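Local atomic coordinates of putative peptidyl-arginine deiminase family protein (Campylobacter jejuni subsp. jejuni serotype O:2, PDB entry 6B10), a protein that probably hydrolyses agmatine to N-carbamoylputrescine as an agmatine deiminase of the Porphyromonas-type peptidyl-arginine deiminase family, a step toward putrescine. Residues 13-24 and 322-330; 82-93 and 120-129. All coordinates share one frame; numbering follows the deposited sequence.

Contact 1: residues 13-24 and 322-330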
loop_
_atom_site.group_PDB
_atom_site.type_symbol
_atom_site.label_atom_id
_atom_site.label_comp_id
_atom_site.label_asym_id
_atom_site.label_seq_id
_atom_site.Cartn_x
_atom_site.Cartn_y
_atom_site.Cartn_z
ATOM N N ILE A 13 -11.072 0.835 7.024
ATOM C CA ILE A 13 -10.042 1.417 7.883
ATOM C C ILE A 13 -9.040 2.197 7.047
ATOM O O ILE A 13 -8.430 1.634 6.137
ATOM C CB ILE A 13 -9.285 0.330 8.673
ATOM C CG1 ILE A 13 -10.259 -0.524 9.495
ATOM C CG2 ILE A 13 -8.260 0.957 9.607
ATOM C CD1 ILE A 13 -9.628 -1.758 10.108
ATOM N N PRO A 14 -8.861 3.496 7.349
ATOM C CA PRO A 14 -7.812 4.252 6.687
ATOM C C PRO A 14 -6.444 3.883 7.247
ATOM O O PRO A 14 -6.335 3.452 8.402
ATOM C CB PRO A 14 -8.156 5.699 7.028
ATOM C CG PRO A 14 -8.819 5.616 8.354
ATOM C CD PRO A 14 -9.540 4.290 8.387
ATOM N N GLU A 15 -5.403 4.086 6.444
ATOM C CA GLU A 15 -4.061 3.631 6.800
ATOM C C GLU A 15 -3.485 4.329 8.033
ATOM O O GLU A 15 -2.618 3.776 8.720
ATOM C CB GLU A 15 -3.122 3.808 5.616
ATOM C CG GLU A 15 -1.900 2.918 5.666
ATOM C CD GLU A 15 -1.276 2.783 4.297
ATOM O OE1 GLU A 15 -1.804 1.984 3.495
ATOM O OE2 GLU A 15 -0.293 3.508 4.019
ATOM N N TRP A 16 -3.966 5.531 8.324
ATOM C CA TRP A 16 -3.474 6.279 9.481
ATOM C C TRP A 16 -4.066 5.857 10.837
ATOM O O TRP A 16 -3.664 6.384 11.870
ATOM C CB TRP A 16 -3.642 7.787 9.266
ATOM C CG TRP A 16 -5.053 8.237 9.078
ATOM C CD1 TRP A 16 -5.972 8.483 10.053
ATOM C CD2 TRP A 16 -5.699 8.516 7.832
ATOM N NE1 TRP A 16 -7.155 8.892 9.491
ATOM C CE2 TRP A 16 -7.012 8.924 8.127
ATOM C CE3 TRP A 16 -5.293 8.452 6.492
ATOM C CZ2 TRP A 16 -7.929 9.268 7.131
ATOM C CZ3 TRP A 16 -6.196 8.800 5.508
ATOM C CH2 TRP A 16 -7.500 9.201 5.830
ATOM N N SER A 17 -5.009 4.916 10.845
ATOM C CA SER A 17 -5.494 4.338 12.104
ATOM C C SER A 17 -4.371 3.544 12.775
ATOM O O SER A 17 -3.435 3.074 12.105
ATOM C CB SER A 17 -6.691 3.419 11.876
ATOM O OG SER A 17 -7.766 4.125 11.302
ATOM N N GLU A 18 -4.475 3.408 14.096
ATOM C CA GLU A 18 -3.428 2.791 14.902
ATOM C C GLU A 18 -3.198 1.343 14.484
ATOM O O GLU A 18 -4.142 0.611 14.192
ATOM C CB GLU A 18 -3.781 2.867 16.395
ATOM C CG GLU A 18 -2.617 2.523 17.317
ATOM C CD GLU A 18 -2.898 2.842 18.782
ATOM O OE1 GLU A 18 -4.079 2.848 19.184
ATOM O OE2 GLU A 18 -1.932 3.076 19.540
ATOM N N GLN A 19 -1.935 0.942 14.470
ATOM C CA GLN A 19 -1.538 -0.360 13.970
ATOM C C GLN A 19 -0.746 -1.158 14.999
ATOM O O GLN A 19 -0.178 -0.598 15.938
ATOM C CB GLN A 19 -0.679 -0.184 12.710
ATOM C CG GLN A 19 -1.392 0.478 11.537
ATOM C CD GLN A 19 -0.420 0.959 10.467
ATOM O OE1 GLN A 19 0.554 0.270 10.144
ATOM N NE2 GLN A 19 -0.673 2.148 9.918
ATOM N N GLU A 20 -0.730 -2.474 14.798
ATOM C CA GLU A 20 0.042 -3.383 15.637
ATOM C C GLU A 20 1.330 -3.785 14.915
ATOM O O GLU A 20 2.400 -3.799 15.516
ATOM C CB GLU A 20 -0.793 -4.618 15.995
ATOM C CG GLU A 20 -0.235 -5.441 17.149
ATOM C CD GLU A 20 -0.442 -4.783 18.500
ATOM O OE1 GLU A 20 -1.603 -4.520 18.866
ATOM O OE2 GLU A 20 0.560 -4.545 19.205
ATOM N N TYR A 21 1.226 -4.097 13.623
ATOM C CA TYR A 21 2.384 -4.494 12.822
ATOM C C TYR A 21 2.412 -3.821 11.459
ATOM O O TYR A 21 1.363 -3.541 10.874
ATOM C CB TYR A 21 2.345 -5.994 12.542
ATOM C CG TYR A 21 2.643 -6.904 13.716
ATOM C CD1 TYR A 21 3.952 -7.215 14.067
ATOM C CD2 TYR A 21 1.612 -7.492 14.444
ATOM C CE1 TYR A 21 4.227 -8.070 15.116
ATOM C CE2 TYR A 21 1.878 -8.344 15.504
ATOM C CZ TYR A 21 3.183 -8.631 15.832
ATOM O OH TYR A 21 3.446 -9.481 16.882
ATOM N N LEU A 22 3.622 -3.582 10.953
ATOM C CA LEU A 22 3.848 -3.504 9.515
ATOM C C LEU A 22 4.496 -4.823 9.085
ATOM O O LEU A 22 5.475 -5.282 9.680
ATOM C CB LEU A 22 4.737 -2.317 9.129
ATOM C CG LEU A 22 4.722 -1.958 7.634
ATOM C CD1 LEU A 22 3.392 -1.349 7.220
ATOM C CD2 LEU A 22 5.844 -1.000 7.270
ATOM N N MET A 23 3.943 -5.425 8.045
ATOM C CA MET A 23 4.373 -6.736 7.612
ATOM C C MET A 23 5.041 -6.652 6.248
ATOM O O MET A 23 4.549 -5.975 5.349
ATOM C CB MET A 23 3.173 -7.665 7.565
ATOM C CG MET A 23 2.411 -7.706 8.883
ATOM S SD MET A 23 1.038 -8.864 8.890
ATOM C CE MET A 23 0.053 -8.266 7.522
ATOM N N LEU A 24 6.174 -7.333 6.112
ATOM C CA LEU A 24 6.931 -7.369 4.867
ATOM C C LEU A 24 7.391 -8.791 4.543
ATOM O O LEU A 24 7.587 -9.620 5.437
ATOM C CB LEU A 24 8.154 -6.450 4.959
ATOM C CG LEU A 24 7.899 -4.999 5.394
ATOM C CD1 LEU A 24 8.129 -4.822 6.884
ATOM C CD2 LEU A 24 8.771 -4.017 4.618
ATOM N N HIS A 322 5.075 1.353 -0.344
ATOM C CA HIS A 322 3.715 0.891 -0.014
ATOM C C HIS A 322 3.451 -0.516 -0.552
ATOM O O HIS A 322 2.829 -1.327 0.121
ATOM C CB HIS A 322 2.657 1.862 -0.562
ATOM C CG HIS A 322 1.283 1.662 0.005
ATOM N ND1 HIS A 322 0.219 1.233 -0.760
ATOM C CD2 HIS A 322 0.792 1.849 1.254
ATOM C CE1 HIS A 322 -0.864 1.156 -0.007
ATOM N NE2 HIS A 322 -0.544 1.524 1.221
ATOM N N CYS A 323 3.927 -0.790 -1.765
ATOM C CA CYS A 323 3.771 -2.109 -2.397
ATOM C C CYS A 323 4.460 -3.232 -1.622
ATOM O O CYS A 323 4.031 -4.379 -1.671
ATOM C CB CYS A 323 4.336 -2.093 -3.829
ATOM S SG CYS A 323 3.534 -0.941 -4.966
ATOM N N SER A 324 5.534 -2.901 -0.916
ATOM C CA SER A 324 6.331 -3.896 -0.198
ATOM C C SER A 324 5.864 -4.195 1.231
ATOM O O SER A 324 6.549 -4.915 1.956
ATOM C CB SER A 324 7.775 -3.418 -0.116
ATOM O OG SER A 324 7.907 -2.500 0.947
ATOM N N CYS A 325 4.733 -3.645 1.660
ATOM C CA CYS A 325 4.306 -3.851 3.034
ATOM C C CYS A 325 2.800 -3.926 3.174
ATOM O O CYS A 325 2.052 -3.586 2.255
ATOM C CB CYS A 325 4.884 -2.762 3.937
ATOM S SG CYS A 325 4.322 -1.071 3.596
ATOM N N GLN A 326 2.360 -4.426 4.320
ATOM C CA GLN A 326 0.943 -4.468 4.638
ATOM C C GLN A 326 0.755 -4.090 6.104
ATOM O O GLN A 326 1.578 -4.418 6.957
ATOM C CB GLN A 326 0.368 -5.852 4.342
ATOM C CG GLN A 326 -1.128 -6.001 4.591
ATOM C CD GLN A 326 -1.973 -5.028 3.783
ATOM O OE1 GLN A 326 -2.041 -3.836 4.100
ATOM N NE2 GLN A 326 -2.628 -5.529 2.742
ATOM N N ASN A 327 -0.327 -3.382 6.381
ATOM C CA ASN A 327 -0.609 -2.914 7.724
ATOM C C ASN A 327 -1.557 -3.882 8.411
ATOM O O ASN A 327 -2.476 -4.403 7.787
ATOM C CB ASN A 327 -1.228 -1.507 7.670
ATOM C CG ASN A 327 -0.457 -0.576 6.757
ATOM O OD1 ASN A 327 -0.685 -0.544 5.546
ATOM N ND2 ASN A 327 0.481 0.169 7.330
ATOM N N ARG A 328 -1.317 -4.128 9.692
ATOM C CA ARG A 328 -2.228 -4.910 10.521
ATOM C C ARG A 328 -2.609 -4.010 11.680
ATOM O O ARG A 328 -1.749 -3.567 12.442
ATOM C CB ARG A 328 -1.563 -6.202 11.007
ATOM C CG ARG A 328 -2.402 -6.995 12.002
ATOM C CD ARG A 328 -1.837 -8.389 12.243
ATOM N NE ARG A 328 -2.383 -8.976 13.470
ATOM C CZ ARG A 328 -3.521 -9.666 13.555
ATOM N NH1 ARG A 328 -4.275 -9.889 12.481
ATOM N NH2 ARG A 328 -3.912 -10.141 14.732
ATOM N N PHE A 329 -3.897 -3.714 11.792
ATOM C CA PHE A 329 -4.345 -2.665 12.699
ATOM C C PHE A 329 -4.530 -3.168 14.122
ATOM O O PHE A 329 -4.665 -4.368 14.354
ATOM C CB PHE A 329 -5.596 -1.977 12.143
ATOM C CG PHE A 329 -5.318 -1.236 10.872
ATOM C CD1 PHE A 329 -4.902 0.086 10.904
ATOM C CD2 PHE A 329 -5.378 -1.890 9.647
ATOM C CE1 PHE A 329 -4.588 0.759 9.736
ATOM C CE2 PHE A 329 -5.072 -1.220 8.474
ATOM C CZ PHE A 329 -4.679 0.108 8.521
ATOM N N LYS A 330 -4.493 -2.227 15.057
ATOM C CA LYS A 330 -4.608 -2.506 16.484
ATOM C C LYS A 330 -6.071 -2.447 16.915
ATOM O O LYS A 330 -6.813 -1.558 16.497
ATOM C CB LYS A 330 -3.800 -1.474 17.277
ATOM C CG LYS A 330 -3.683 -1.747 18.776
ATOM C CD LYS A 330 -3.221 -0.499 19.509
ATOM C CE LYS A 330 -3.199 -0.684 21.021
ATOM N NZ LYS A 330 -1.986 -1.405 21.492
HETATM O O HOH W 1 -6.778 0.515 14.593
#
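Phe329 lies against Ile13 and the Pro14-Ser17 turn, which leads into the strand it pairs with. Its CB rests on Glu18 O; CD1 lies 3.4 Å from the same Glu18 O, CE1 is 3.5 Å from Pro14 O, and CZ also comes near Pro14 O. The carbonyl oxygens of Glu15, Ser17 and Glu18 line the CD1-CE1 edge, while Ile13 CG2 stands over one face, 3.6 Å from the centroid of the Phe329 ring and 9° off its normal. Beside the ring, Gln19 runs in the same direction, and its OE1 takes Asn327 ND2 at 2.8 Å from above the carbonyl plane, the two amides almost perpendicular. Here strands 19-25 and 326-329 pair antiparallel, 326-329 closing one side of a mixed four-stranded sheet. A classic beta bulge interrupts the ladder: Arg328 O accepts both Glu20 N (2.8 Å) and Tyr21 N (3.2 Å), shifting the register by one residue. On the face of Leu22 and Asn327, Leu22 CD1 packs against Cys325 SG; on the other, Met23 CE reaches Gln326 CG. Glu15, extended with CG anti to its N (chi1 -158°), spans to His322, where OE1 receives NE2 through its syn lone pair at 2.6 Å, within the imidazole plane. Arg213 pairs with the second carboxylate oxygen, and Asp209 holds the far nitrogen of His322, fixing the ring's rotation.

Contact 2: residues 82-93 and 120-129. With K (potassium ion), chain E.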
loop_
_atom_site.group_PDB
_atom_site.type_symbol
_atom_site.label_atom_id
_atom_site.label_comp_id
_atom_site.label_asym_id
_atom_site.label_seq_id
_atom_site.Cartn_x
_atom_site.Cartn_y
_atom_site.Cartn_z
ATOM N N ASP A 82 7.619 -20.067 3.507
ATOM C CA ASP A 82 8.136 -20.004 2.139
ATOM C C ASP A 82 7.346 -19.009 1.308
ATOM O O ASP A 82 6.155 -18.803 1.532
ATOM C CB ASP A 82 8.099 -21.379 1.466
ATOM C CG ASP A 82 9.110 -22.346 2.052
ATOM O OD1 ASP A 82 9.566 -22.124 3.196
ATOM O OD2 ASP A 82 9.446 -23.336 1.369
ATOM N N THR A 83 8.028 -18.413 0.335
ATOM C CA THR A 83 7.440 -17.400 -0.540
ATOM C C THR A 83 8.405 -17.082 -1.683
ATOM O O THR A 83 9.511 -17.622 -1.745
ATOM C CB THR A 83 7.122 -16.097 0.237
ATOM O OG1 THR A 83 6.481 -15.152 -0.630
ATOM C CG2 THR A 83 8.394 -15.479 0.832
ATOM N N ASN A 84 7.977 -16.211 -2.588
ATOM C CA ASN A 84 8.879 -15.617 -3.580
ATOM C C ASN A 84 8.565 -14.136 -3.812
ATOM O O ASN A 84 9.447 -13.288 -3.682
ATOM C CB ASN A 84 8.878 -16.408 -4.898
ATOM C CG ASN A 84 7.482 -16.737 -5.399
ATOM O OD1 ASN A 84 6.492 -16.595 -4.676
ATOM N ND2 ASN A 84 7.398 -17.183 -6.646
ATOM N N ASP A 85 7.308 -13.838 -4.133
ATOM C CA ASP A 85 6.827 -12.465 -4.265
ATOM C C ASP A 85 7.041 -11.699 -2.954
ATOM O O ASP A 85 6.630 -12.160 -1.887
ATOM C CB ASP A 85 5.337 -12.486 -4.624
ATOM C CG ASP A 85 4.772 -11.107 -4.927
ATOM O OD1 ASP A 85 5.510 -10.106 -4.847
ATOM O OD2 ASP A 85 3.568 -11.028 -5.243
ATOM N N THR A 86 7.698 -10.543 -3.042
ATOM C CA THR A 86 7.917 -9.679 -1.880
ATOM C C THR A 86 6.836 -8.593 -1.738
ATOM O O THR A 86 6.748 -7.925 -0.709
ATOM C CB THR A 86 9.290 -8.987 -1.954
ATOM O OG1 THR A 86 9.371 -8.206 -3.153
ATOM C CG2 THR A 86 10.405 -10.017 -1.939
ATOM N N TRP A 87 6.021 -8.416 -2.772
ATOM C CA TRP A 87 5.027 -7.354 -2.781
ATOM C C TRP A 87 3.798 -7.795 -2.002
ATOM O O TRP A 87 2.783 -8.163 -2.578
ATOM C CB TRP A 87 4.675 -6.965 -4.219
ATOM C CG TRP A 87 5.883 -6.557 -5.034
ATOM C CD1 TRP A 87 6.366 -7.183 -6.147
ATOM C CD2 TRP A 87 6.765 -5.451 -4.783
ATOM N NE1 TRP A 87 7.484 -6.531 -6.609
ATOM C CE2 TRP A 87 7.751 -5.465 -5.791
ATOM C CE3 TRP A 87 6.814 -4.450 -3.807
ATOM C CZ2 TRP A 87 8.774 -4.516 -5.854
ATOM C CZ3 TRP A 87 7.836 -3.505 -3.868
ATOM C CH2 TRP A 87 8.800 -3.547 -4.885
ATOM N N ILE A 88 3.913 -7.755 -0.678
ATOM C CA ILE A 88 2.865 -8.273 0.206
ATOM C C ILE A 88 1.563 -7.461 0.135
ATOM O O ILE A 88 0.487 -8.009 0.367
ATOM C CB ILE A 88 3.365 -8.415 1.668
ATOM C CG1 ILE A 88 2.329 -9.151 2.530
ATOM C CG2 ILE A 88 3.684 -7.066 2.289
ATOM C CD1 ILE A 88 2.878 -9.656 3.847
ATOM N N ARG A 89 1.653 -6.171 -0.190
ATOM C CA ARG A 89 0.462 -5.348 -0.439
ATOM C C ARG A 89 -0.470 -5.985 -1.490
ATOM O O ARG A 89 -1.692 -5.851 -1.403
ATOM C CB ARG A 89 0.886 -3.935 -0.878
ATOM C CG ARG A 89 -0.243 -2.927 -1.124
ATOM C CD ARG A 89 -0.882 -2.370 0.140
ATOM N NE ARG A 89 0.096 -1.866 1.105
ATOM C CZ ARG A 89 -0.217 -1.378 2.306
ATOM N NH1 ARG A 89 -1.482 -1.285 2.684
ATOM N NH2 ARG A 89 0.741 -0.968 3.127
ATOM N N ASP A 90 0.100 -6.664 -2.485
ATOM C CA ASP A 90 -0.705 -7.353 -3.503
ATOM C C ASP A 90 -1.581 -8.452 -2.912
ATOM O O ASP A 90 -2.768 -8.544 -3.233
ATOM C CB ASP A 90 0.181 -7.991 -4.585
ATOM C CG ASP A 90 0.788 -6.979 -5.538
ATOM O OD1 ASP A 90 0.139 -5.952 -5.834
ATOM O OD2 ASP A 90 1.914 -7.232 -6.016
ATOM N N PHE A 91 -0.992 -9.295 -2.065
ATOM C CA PHE A 91 -1.683 -10.501 -1.599
ATOM C C PHE A 91 -2.009 -10.555 -0.102
ATOM O O PHE A 91 -2.830 -11.373 0.306
ATOM C CB PHE A 91 -0.920 -11.771 -2.029
ATOM C CG PHE A 91 0.436 -11.914 -1.406
ATOM C CD1 PHE A 91 0.579 -12.444 -0.137
ATOM C CD2 PHE A 91 1.577 -11.537 -2.104
ATOM C CE1 PHE A 91 1.829 -12.581 0.438
ATOM C CE2 PHE A 91 2.831 -11.669 -1.536
ATOM C CZ PHE A 91 2.957 -12.192 -0.262
ATOM N N GLY A 92 -1.402 -9.697 0.712
ATOM C CA GLY A 92 -1.629 -9.716 2.163
ATOM C C GLY A 92 -3.084 -9.570 2.588
ATOM O O GLY A 92 -3.929 -9.100 1.825
ATOM N N ALA A 93 -3.375 -9.973 3.821
ATOM C CA ALA A 93 -4.729 -9.887 4.363
ATOM C C ALA A 93 -5.106 -8.438 4.670
ATOM O O ALA A 93 -4.272 -7.670 5.155
ATOM C CB ALA A 93 -4.841 -10.728 5.622
ATOM N N LEU A 120 2.274 -19.985 -3.475
ATOM C CA LEU A 120 2.886 -19.786 -2.161
ATOM C C LEU A 120 2.248 -18.617 -1.423
ATOM O O LEU A 120 1.884 -18.737 -0.254
ATOM C CB LEU A 120 4.397 -19.550 -2.286
ATOM C CG LEU A 120 5.279 -20.805 -2.321
ATOM C CD1 LEU A 120 5.443 -21.340 -3.737
ATOM C CD2 LEU A 120 6.639 -20.516 -1.707
ATOM N N ASP A 121 2.112 -17.496 -2.127
ATOM C CA ASP A 121 1.505 -16.281 -1.581
ATOM C C ASP A 121 0.111 -16.539 -1.027
ATOM O O ASP A 121 -0.222 -16.080 0.065
ATOM C CB ASP A 121 1.405 -15.204 -2.663
ATOM C CG ASP A 121 2.759 -14.727 -3.150
ATOM O OD1 ASP A 121 3.769 -14.901 -2.431
ATOM O OD2 ASP A 121 2.801 -14.171 -4.266
ATOM N N ASN A 122 -0.701 -17.263 -1.794
ATOM C CA ASN A 122 -2.054 -17.616 -1.369
ATOM C C ASN A 122 -2.044 -18.368 -0.041
ATOM O O ASN A 122 -2.883 -18.123 0.828
ATOM C CB ASN A 122 -2.748 -18.464 -2.434
ATOM C CG ASN A 122 -4.229 -18.632 -2.166
ATOM O OD1 ASN A 122 -4.677 -19.699 -1.749
ATOM N ND2 ASN A 122 -4.994 -17.568 -2.388
ATOM N N ALA A 123 -1.089 -19.279 0.106
ATOM C CA ALA A 123 -0.920 -20.015 1.347
ATOM C C ALA A 123 -0.387 -19.115 2.462
ATOM O O ALA A 123 -0.920 -19.137 3.569
ATOM C CB ALA A 123 0.000 -21.205 1.133
ATOM N N VAL A 124 0.638 -18.313 2.159
ATOM C CA VAL A 124 1.315 -17.455 3.155
ATOM C C VAL A 124 0.361 -16.903 4.222
ATOM O O VAL A 124 0.659 -16.949 5.418
ATOM C CB VAL A 124 2.068 -16.263 2.492
ATOM C CG1 VAL A 124 2.497 -15.231 3.530
ATOM C CG2 VAL A 124 3.295 -16.740 1.725
ATOM N N ASN A 125 -0.778 -16.375 3.784
ATOM C CA ASN A 125 -1.759 -15.808 4.706
ATOM C C ASN A 125 -2.378 -16.833 5.662
ATOM O O ASN A 125 -2.613 -16.530 6.834
ATOM C CB ASN A 125 -2.874 -15.107 3.930
ATOM C CG ASN A 125 -2.394 -13.850 3.232
ATOM O OD1 ASN A 125 -2.046 -12.857 3.882
ATOM N ND2 ASN A 125 -2.371 -13.882 1.901
ATOM N N SER A 126 -2.661 -18.030 5.156
ATOM C CA SER A 126 -3.233 -19.093 5.987
ATOM C C SER A 126 -2.260 -19.498 7.082
ATOM O O SER A 126 -2.637 -19.557 8.254
ATOM C CB SER A 126 -3.607 -20.314 5.147
ATOM O OG SER A 126 -4.701 -20.019 4.299
ATOM N N LYS A 127 -1.013 -19.759 6.691
ATOM C CA LYS A 127 0.034 -20.124 7.649
ATOM C C LYS A 127 0.106 -19.055 8.726
ATOM O O LYS A 127 0.051 -19.352 9.913
ATOM C CB LYS A 127 1.441 -20.256 7.026
ATOM C CG LYS A 127 1.572 -20.487 5.525
ATOM C CD LYS A 127 1.305 -21.919 5.099
ATOM C CE LYS A 127 2.139 -22.259 3.871
ATOM N NZ LYS A 127 1.861 -23.619 3.342
ATOM N N LEU A 128 0.232 -17.807 8.285
ATOM C CA LEU A 128 0.438 -16.676 9.179
ATOM C C LEU A 128 -0.673 -16.567 10.209
ATOM O O LEU A 128 -0.411 -16.396 11.400
ATOM C CB LEU A 128 0.518 -15.379 8.366
ATOM C CG LEU A 128 0.746 -14.074 9.137
ATOM C CD1 LEU A 128 2.089 -14.087 9.848
ATOM C CD2 LEU A 128 0.649 -12.875 8.201
ATOM N N PHE A 129 -1.910 -16.666 9.736
ATOM C CA PHE A 129 -3.076 -16.489 10.594
ATOM C C PHE A 129 -3.352 -17.723 11.450
ATOM O O PHE A 129 -3.773 -17.598 12.602
ATOM C CB PHE A 129 -4.305 -16.093 9.761
ATOM C CG PHE A 129 -4.444 -14.607 9.578
ATOM C CD1 PHE A 129 -3.608 -13.920 8.712
ATOM C CD2 PHE A 129 -5.382 -13.891 10.302
ATOM C CE1 PHE A 129 -3.720 -12.546 8.557
ATOM C CE2 PHE A 129 -5.501 -12.522 10.153
ATOM C CZ PHE A 129 -4.665 -11.847 9.281
HETATM K K K E . -4.997 -12.674 -0.960
HETATM O O HOH W 2 -5.155 -10.307 -2.798
#
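A potassium site anchors this contact: the ion is bound by Phe91 O at 2.8 Å, and that same carbonyl ties the loop and short, weakly bonded helix of 82-93 to helix 120-133. Asn125 ND2 donates to Phe91 O at 3.0 Å, a bent bond (141°) that arrives from above the carbonyl plane, so one oxygen serves both metal and amide. The Phe91 ring is sandwiched. Chi1 of 65° sets CG between the backbone N and carbonyl carbon, presenting one face to Asp121, whose CB sits 3.6 Å from the ring centroid, and whose carboxylate lies nearly parallel to the ring; Ile88 CA covers the opposite face, nearer the rim. Val124 CG1 and Asn125 ND2 approach at the edge. The Asp121 carboxylate also faces the loop: OD2 is 3.1 Å from Asp85 CB and 3.4 Å from Asp85 OD2, two acceptors side by side with no hydrogen bond between them. Asp85 itself closes an Asx turn, its OD1 accepting Trp87 N at 2.7 Å. At the start of the helix, Leu120 CD2 presses on Thr83 N, and farther along Phe129 CE1 meets Ala93 CB at 3.6 Å. Asp106 and Phe107 of strand 101-108 complete the protein ligands of the ion, while Ala104 of that strand touches both Ala93 and Phe129, and Leu128 reaches Met23 of strand 19-25.

Contact 2 is nested in the chain loop that contact 1 closes, and their centres lie 15 Å apart. Arg89 joins them: from the short helix of 82-93 its NH2 probably donates to Asn327 OD1 at 2.8 Å and its NE to His322 O at 3.0 Å, gripping segment 322-330 at its first residue and near its middle. Arg89 NH1 also makes a long, weak ion pair with Glu15 OE1, bringing segment 13-24 into the same network. Side-chain packing adds a second tie, Ile88 touching Gln326 and Phe129 touching Arg328. The potassium ion belongs to contact 2, yet the nearest side-chain atom of Gln326 in contact 1 is about 8 Å from the ion.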